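Local coordinates for flavodoxin (PDB 6OHK), which binds flavin mononucleotide and transfers electrons, probably to a number of redox enzymes, at residues A[44-47]-A[51-54]; A[106-111]-A[116-121]. The protein carries 1 engineered substitution. All coordinates share one frame; numbering follows the deposited sequence.

Interaction 1. Residues A[44-47]-A[51-54]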
ATOM      1  N   LYS A  44       4.752 -11.787   9.930  1.00 11.99           N
ATOM      2  CA  LYS A  44       3.847 -12.412  10.880  1.00 14.29           C
ATOM      3  C   LYS A  44       3.077 -11.379  11.698  1.00 13.16           C
ATOM      4  O   LYS A  44       1.919 -11.638  12.066  1.00 14.00           O
ATOM      5  CB  LYS A  44       4.562 -13.421  11.758  1.00 20.66           C
ATOM      6  CG  LYS A  44       5.559 -12.835  12.675  1.00 22.10           C
ATOM      7  CD  LYS A  44       6.241 -13.961  13.490  1.00 35.80           C
ATOM      8  CE  LYS A  44       7.444 -13.466  14.294  1.00 47.44           C
ATOM      9  NZ  LYS A  44       8.603 -12.977  13.456  1.00 49.54           N
ATOM     10  N   GLU A  45       3.649 -10.203  11.950  1.00 11.50           N
ATOM     11  CA  GLU A  45       2.976  -9.194  12.760  1.00 11.08           C
ATOM     12  C   GLU A  45       1.761  -8.588  12.091  1.00  9.93           C
ATOM     13  O   GLU A  45       1.007  -7.891  12.771  1.00 10.85           O
ATOM     14  CB  GLU A  45       3.937  -8.095  13.199  1.00 11.71           C
ATOM     15  CG  GLU A  45       5.065  -8.578  14.090  1.00 14.29           C
ATOM     16  CD  GLU A  45       6.268  -9.135  13.344  1.00 17.88           C
ATOM     17  OE1 GLU A  45       6.284  -9.243  12.083  1.00 14.76           O
ATOM     18  OE2 GLU A  45       7.243  -9.474  14.074  1.00 18.29           O
ATOM     19  N   ILE A  46       1.536  -8.817  10.801  1.00 10.20           N
ATOM     20  CA  ILE A  46       0.317  -8.313  10.184  1.00 10.59           C
ATOM     21  C   ILE A  46      -0.905  -8.820  10.931  1.00 10.95           C
ATOM     22  O   ILE A  46      -1.931  -8.134  11.005  1.00 12.29           O
ATOM     23  CB  ILE A  46       0.321  -8.686   8.684  1.00 11.23           C
ATOM     24  CG1 ILE A  46       1.368  -7.846   7.968  1.00 12.69           C
ATOM     25  CG2 ILE A  46      -1.076  -8.538   8.049  1.00 13.66           C
ATOM     26  CD1 ILE A  46       1.599  -8.095   6.475  1.00 13.94           C
ATOM     27  N   GLU A  47      -0.829 -10.028  11.501  1.00 11.69           N
ATOM     28  CA  GLU A  47      -1.940 -10.596  12.266  1.00 13.41           C
ATOM     29  C   GLU A  47      -2.344  -9.713  13.439  1.00 13.42           C
ATOM     30  O   GLU A  47      -3.505  -9.781  13.894  1.00 14.31           O
ATOM     31  CB  GLU A  47      -1.536 -11.974  12.788  1.00 18.44           C
ATOM     32  CG  GLU A  47      -2.613 -13.034  12.891  1.00 39.08           C
ATOM     33  CD  GLU A  47      -1.976 -14.420  12.923  1.00 57.88           C
ATOM     34  OE1 GLU A  47      -2.189 -15.219  11.975  1.00 49.44           O
ATOM     35  OE2 GLU A  47      -1.213 -14.683  13.879  1.00 57.87           O
ATOM     36  N   ASN A  51      -5.920  -2.248  11.679  1.00  9.39           N
ATOM     37  CA  ASN A  51      -5.726  -1.200  10.701  1.00  9.26           C
ATOM     38  C   ASN A  51      -4.341  -1.385  10.108  1.00  8.54           C
ATOM     39  O   ASN A  51      -3.366  -1.463  10.860  1.00  9.42           O
ATOM     40  CB  ASN A  51      -5.776   0.167  11.384  1.00 10.31           C
ATOM     41  CG  ASN A  51      -7.117   0.462  12.006  1.00 10.09           C
ATOM     42  OD1 ASN A  51      -8.144   0.038  11.482  1.00 11.05           O
ATOM     43  ND2 ASN A  51      -7.116   1.206  13.115  1.00 11.02           N
ATOM     44  N   LEU A  52      -4.242  -1.460   8.779  1.00  7.98           N
ATOM     45  CA  LEU A  52      -2.991  -1.771   8.098  1.00  8.16           C
ATOM     46  C   LEU A  52      -2.767  -0.853   6.920  1.00  7.50           C
ATOM     47  O   LEU A  52      -3.697  -0.501   6.195  1.00  8.61           O
ATOM     48  CB  LEU A  52      -3.058  -3.194   7.561  1.00  8.29           C
ATOM     49  CG  LEU A  52      -2.976  -4.303   8.603  1.00  9.79           C
ATOM     50  CD1 LEU A  52      -3.443  -5.616   8.004  1.00 12.76           C
ATOM     51  CD2 LEU A  52      -1.564  -4.465   9.133  1.00 10.04           C
ATOM     52  N   ILE A  53      -1.504  -0.502   6.717  1.00  7.88           N
ATOM     53  CA  ILE A  53      -1.031   0.139   5.490  1.00  7.21           C
ATOM     54  C   ILE A  53       0.109  -0.710   4.952  1.00  7.24           C
ATOM     55  O   ILE A  53       1.121  -0.896   5.643  1.00  8.22           O
ATOM     56  CB  ILE A  53      -0.561   1.571   5.767  1.00  7.50           C
ATOM     57  CG1 ILE A  53      -1.712   2.427   6.293  1.00  8.60           C
ATOM     58  CG2 ILE A  53       0.080   2.178   4.504  1.00  9.11           C
ATOM     59  CD1 ILE A  53      -1.290   3.816   6.761  1.00  9.74           C
ATOM     60  N   LEU A  54      -0.056  -1.259   3.759  1.00  7.37           N
ATOM     61  CA  LEU A  54       0.929  -2.145   3.135  1.00  7.15           C
ATOM     62  C   LEU A  54       1.501  -1.434   1.928  1.00  7.52           C
ATOM     63  O   LEU A  54       0.749  -0.957   1.080  1.00  8.54           O
ATOM     64  CB  LEU A  54       0.281  -3.463   2.696  1.00  8.01           C
ATOM     65  CG  LEU A  54      -0.628  -4.143   3.719  1.00  8.86           C
ATOM     66  CD1 LEU A  54      -1.119  -5.464   3.134  1.00 10.58           C
ATOM     67  CD2 LEU A  54       0.025  -4.378   5.065  1.00  8.50           C
TER
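Ile-46, in the short 3-10 turn 44-47, meets Leu-52 and Leu-54, from residues 51-54 of strand 51-59, through the two branches that leave its CB. The first branch is the methyl CG2, which points opposite the backbone N and comes 3.8 Å from CD1 of Leu-52. The second starts at CG1, beside the backbone N (chi1 -71°), and runs on extended to CD1. That methyl ends 4.3 Å from CD2 of Leu-54, two residues further along the strand. The isoleucine therefore forks over two leucines on the same side of the strand, one branch to each. The side chains of Ile-46 and Leu-52 run roughly perpendicular to each other, so their meeting is between methyls and not along their lengths. CB of Leu-52 is directed at the turn, and its CD2 passes 4.1 Å from the carbonyl O of Ile-46, a van der Waals approach to the backbone. Leu-54 sets out less directly, but the end of its side chain bends nearer to the turn. In the flavodoxin fold, a parallel beta-sheet between helices, strand 51-59 is a central strand, running parallel to strands 7-11 and 84-90; the turn closes over its early residues on one face. Phe-10 from the first of these neighbours touches both Ile-46 and Leu-52, while Val-85 from the second lies against Leu-52 and Leu-54. Ile-78 and Phe-80 add further apolar contacts to Ile-46, which is buried, as are both leucines. The turn itself is held by a backbone hydrogen bond of 3.2 Å from Glu-47 N to Lys-44 O, and the carbonyl O of Glu-47 accepts a hydrogen bond from the side-chain NZ of Lys-83.

Interaction 2. Residues A[106-111]-A[116-121]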
ATOM      1  N   TYR A 106      -1.047  -8.092  -6.013  1.00  9.91           N
ATOM      2  CA  TYR A 106      -0.790  -9.324  -5.267  1.00 12.12           C
ATOM      3  C   TYR A 106      -1.290  -9.221  -3.835  1.00 11.06           C
ATOM      4  O   TYR A 106      -1.845 -10.181  -3.287  1.00 13.59           O
ATOM      5  CB  TYR A 106       0.700  -9.663  -5.285  1.00 12.51           C
ATOM      6  CG  TYR A 106       1.157 -10.053  -6.652  1.00 12.48           C
ATOM      7  CD1 TYR A 106       1.647  -9.105  -7.541  1.00 13.18           C
ATOM      8  CD2 TYR A 106       1.089 -11.372  -7.070  1.00 14.48           C
ATOM      9  CE1 TYR A 106       2.006  -9.451  -8.810  1.00 14.88           C
ATOM     10  CE2 TYR A 106       1.479 -11.729  -8.351  1.00 15.37           C
ATOM     11  CZ  TYR A 106       1.935 -10.758  -9.200  1.00 15.82           C
ATOM     12  OH  TYR A 106       2.327 -11.113 -10.493  1.00 20.67           O
ATOM     13  N   LEU A 107      -1.114  -8.053  -3.211  1.00 10.61           N
ATOM     14  CA  LEU A 107      -1.559  -7.844  -1.841  1.00  9.94           C
ATOM     15  C   LEU A 107      -3.071  -7.741  -1.784  1.00 10.51           C
ATOM     16  O   LEU A 107      -3.720  -8.350  -0.914  1.00 11.01           O
ATOM     17  CB  LEU A 107      -0.876  -6.597  -1.281  1.00 10.57           C
ATOM     18  CG  LEU A 107       0.647  -6.591  -1.386  1.00 11.12           C
ATOM     19  CD1 LEU A 107       1.189  -5.312  -0.750  1.00 14.36           C
ATOM     20  CD2 LEU A 107       1.278  -7.797  -0.716  1.00 14.65           C
ATOM     21  N   TYR A 108      -3.657  -6.966  -2.697  1.00 10.04           N
ATOM     22  CA  TYR A 108      -5.111  -6.791  -2.747  1.00 10.38           C
ATOM     23  C   TYR A 108      -5.826  -8.127  -2.801  1.00  9.95           C
ATOM     24  O   TYR A 108      -6.780  -8.373  -2.059  1.00 10.74           O
ATOM     25  CB  TYR A 108      -5.464  -5.988  -3.996  1.00 10.21           C
ATOM     26  CG  TYR A 108      -6.948  -5.738  -4.183  1.00  9.83           C
ATOM     27  CD1 TYR A 108      -7.761  -6.608  -4.884  1.00 11.98           C
ATOM     28  CD2 TYR A 108      -7.533  -4.614  -3.644  1.00 10.35           C
ATOM     29  CE1 TYR A 108      -9.136  -6.341  -5.039  1.00 12.54           C
ATOM     30  CE2 TYR A 108      -8.866  -4.342  -3.790  1.00 11.74           C
ATOM     31  CZ  TYR A 108      -9.663  -5.201  -4.489  1.00 12.13           C
ATOM     32  OH  TYR A 108     -11.021  -4.885  -4.627  1.00 14.00           O
ATOM     33  N   ASP A 109      -5.399  -8.993  -3.713  1.00 10.31           N
ATOM     34  CA  ASP A 109      -6.165 -10.217  -3.930  1.00 11.67           C
ATOM     35  C   ASP A 109      -6.159 -11.085  -2.687  1.00 11.86           C
ATOM     36  O   ASP A 109      -7.175 -11.721  -2.371  1.00 12.65           O
ATOM     37  CB  ASP A 109      -5.586 -10.986  -5.105  1.00 13.44           C
ATOM     38  CG  ASP A 109      -5.979 -10.399  -6.473  1.00 13.62           C
ATOM     39  OD1 ASP A 109      -6.839  -9.523  -6.561  1.00 14.54           O
ATOM     40  OD2 ASP A 109      -5.382 -10.864  -7.475  1.00 18.20           O
ATOM     41  N   ILE A 110      -5.046 -11.096  -1.954  1.00 11.04           N
ATOM     42  CA  ILE A 110      -4.974 -11.886  -0.727  1.00 12.17           C
ATOM     43  C   ILE A 110      -5.833 -11.286   0.371  1.00 12.09           C
ATOM     44  O   ILE A 110      -6.580 -12.007   1.046  1.00 11.57           O
ATOM     45  CB  ILE A 110      -3.513 -12.051  -0.281  1.00 12.77           C
ATOM     46  CG1 ILE A 110      -2.779 -12.943  -1.273  1.00 14.35           C
ATOM     47  CG2 ILE A 110      -3.452 -12.616   1.131  1.00 13.94           C
ATOM     48  CD1 ILE A 110      -1.275 -12.927  -1.196  1.00 14.82           C
ATOM     49  N   VAL A 111      -5.751  -9.971   0.592  1.00 11.25           N
ATOM     50  CA  VAL A 111      -6.552  -9.338   1.626  1.00 11.50           C
ATOM     51  C   VAL A 111      -8.021  -9.631   1.395  1.00 11.88           C
ATOM     52  O   VAL A 111      -8.753  -9.997   2.318  1.00 12.39           O
ATOM     53  CB  VAL A 111      -6.271  -7.818   1.660  1.00 12.86           C
ATOM     54  CG1 VAL A 111      -7.236  -7.131   2.593  1.00 13.13           C
ATOM     55  CG2 VAL A 111      -4.850  -7.572   2.080  1.00 13.13           C
ATOM     56  N   GLY A 116     -10.690  -9.448   4.363  1.00 12.22           N
ATOM     57  CA  GLY A 116     -10.446  -8.067   4.729  1.00 13.08           C
ATOM     58  C   GLY A 116     -11.132  -7.098   3.807  1.00 11.29           C
ATOM     59  O   GLY A 116     -11.671  -7.457   2.756  1.00 14.11           O
ATOM     60  N   LYS A 117     -11.071  -5.841   4.193  1.00 10.72           N
ATOM     61  CA  LYS A 117     -11.603  -4.742   3.412  1.00 11.43           C
ATOM     62  C   LYS A 117     -10.447  -3.862   2.962  1.00 10.77           C
ATOM     63  O   LYS A 117      -9.666  -3.434   3.808  1.00 12.08           O
ATOM     64  CB  LYS A 117     -12.522  -3.943   4.361  1.00 16.70           C
ATOM     65  CG  LYS A 117     -13.319  -2.854   3.753  1.00 20.89           C
ATOM     66  CD  LYS A 117     -14.227  -2.181   4.788  1.00 16.04           C
ATOM     67  CE  LYS A 117     -15.234  -1.329   4.002  1.00 26.21           C
ATOM     68  NZ  LYS A 117     -16.252  -0.678   4.860  1.00 26.13           N
ATOM     69  N   VAL A 118     -10.374  -3.529   1.678  1.00 10.77           N
ATOM     70  CA  VAL A 118      -9.379  -2.601   1.154  1.00 10.18           C
ATOM     71  C   VAL A 118     -10.050  -1.258   0.960  1.00 10.24           C
ATOM     72  O   VAL A 118     -11.114  -1.170   0.319  1.00 12.72           O
ATOM     73  CB  VAL A 118      -8.760  -3.104  -0.162  1.00 10.85           C
ATOM     74  CG1 VAL A 118      -7.799  -2.060  -0.720  1.00 11.84           C
ATOM     75  CG2 VAL A 118      -8.055  -4.416   0.116  1.00 12.78           C
ATOM     76  N   VAL A 119      -9.466  -0.222   1.512  1.00  9.67           N
ATOM     77  CA  VAL A 119     -10.003   1.125   1.466  1.00 10.71           C
ATOM     78  C   VAL A 119      -9.013   2.052   0.771  1.00 10.08           C
ATOM     79  O   VAL A 119      -7.858   1.695   0.565  1.00 11.87           O
ATOM     80  CB  VAL A 119     -10.334   1.626   2.889  1.00 10.43           C
ATOM     81  CG1 VAL A 119     -11.427   0.762   3.529  1.00 11.80           C
ATOM     82  CG2 VAL A 119      -9.095   1.621   3.775  1.00 10.99           C
ATOM     83  N   GLY A 120      -9.457   3.255   0.420  1.00 11.05           N
ATOM     84  CA  GLY A 120      -8.559   4.197  -0.207  1.00 12.32           C
ATOM     85  C   GLY A 120      -8.275   3.938  -1.671  1.00 10.68           C
ATOM     86  O   GLY A 120      -7.141   4.111  -2.118  1.00 11.03           O
ATOM     87  N   PHE A 121      -9.278   3.536  -2.429  1.00 10.96           N
ATOM     88  CA  PHE A 121      -9.133   3.573  -3.882  1.00 10.05           C
ATOM     89  C   PHE A 121      -8.921   5.024  -4.327  1.00 12.04           C
ATOM     90  O   PHE A 121      -9.349   5.973  -3.677  1.00 13.39           O
ATOM     91  CB  PHE A 121     -10.374   3.003  -4.575  1.00 11.42           C
ATOM     92  CG  PHE A 121     -10.515   1.531  -4.523  1.00 11.51           C
ATOM     93  CD1 PHE A 121      -9.759   0.724  -3.701  1.00 12.22           C
ATOM     94  CD2 PHE A 121     -11.455   0.929  -5.365  1.00 13.57           C
ATOM     95  CE1 PHE A 121      -9.949  -0.641  -3.724  1.00 12.48           C
ATOM     96  CE2 PHE A 121     -11.653  -0.419  -5.380  1.00 14.46           C
ATOM     97  CZ  PHE A 121     -10.903  -1.233  -4.545  1.00 12.58           C
TER
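The ring of Tyr-108 reaches from helix 106-111 across to the side chain of Val-118, with its CD2 and CE2 corner resting on the valine. CD2 lies 3.8 Å from Val-118 CG2, and CE2 is equally close to the valine CB; the approach is oblique to the ring. With CG anti to the backbone N (chi1 180°), the tyrosine swings its ring out from the helix beyond the valine to Phe-121. There CE2 and the hydroxyl both come up to Phe-121 CZ, the OH oxygen lying 3.7 Å from that carbon. This oxygen sits at the phenylalanine edge, in the plane of that ring, and the two aromatic side chains are set nearly square to one another. Val-118 CG1 also lies in the plane of the Phe-121 ring, at its edge, so the valine is packed by both aromatic groups. One helical turn on, Val-111 comes at the valine from another direction, its CG1 3.8 Å from Val-118 CG2. The same CG1 is 4.0 Å from the CA of Gly-116, so the methyl packs directly on the glycine backbone. Here the backbones also meet: Gly-116 N gives a hydrogen bond of 2.9 Å to Val-111 O. Leu-87 touches Tyr-108 and Val-85 touches Val-111, both from strand 84-90, while Ile-141 meets both aromatic rings from strand 139-145. CB of Lys-117 points away from the helix, and its NZ forms a salt bridge with Glu-168. The arrangement is the second half of a right-handed beta-alpha-beta crossover, in which helix 103-113 packs back on strand 117-118, laid parallel to strand 84-90 as in the doubly wound flavodoxin fold.

How the interactions relate
From the N terminus, the chain completes strands 7-11 and 34-38 before interaction 1 closes a short loop, folding turn 44-47 against the start of strand 51-59. It then passes through strand 84-90 into helix 103-113, where interaction 2 closes a second short loop between that helix and strand 117-118. The two loops follow in series, neither nesting nor crossing. Their centres are 12 Å apart, and they meet directly where Leu-54 CB packs 4.0 Å from Leu-107 CD1. Strand 84-90 pairs with both strand 51-59 and strand 117-118, so the contacts dress neighbouring parts of one sheet, interaction 1 with a turn and interaction 2 with a helix.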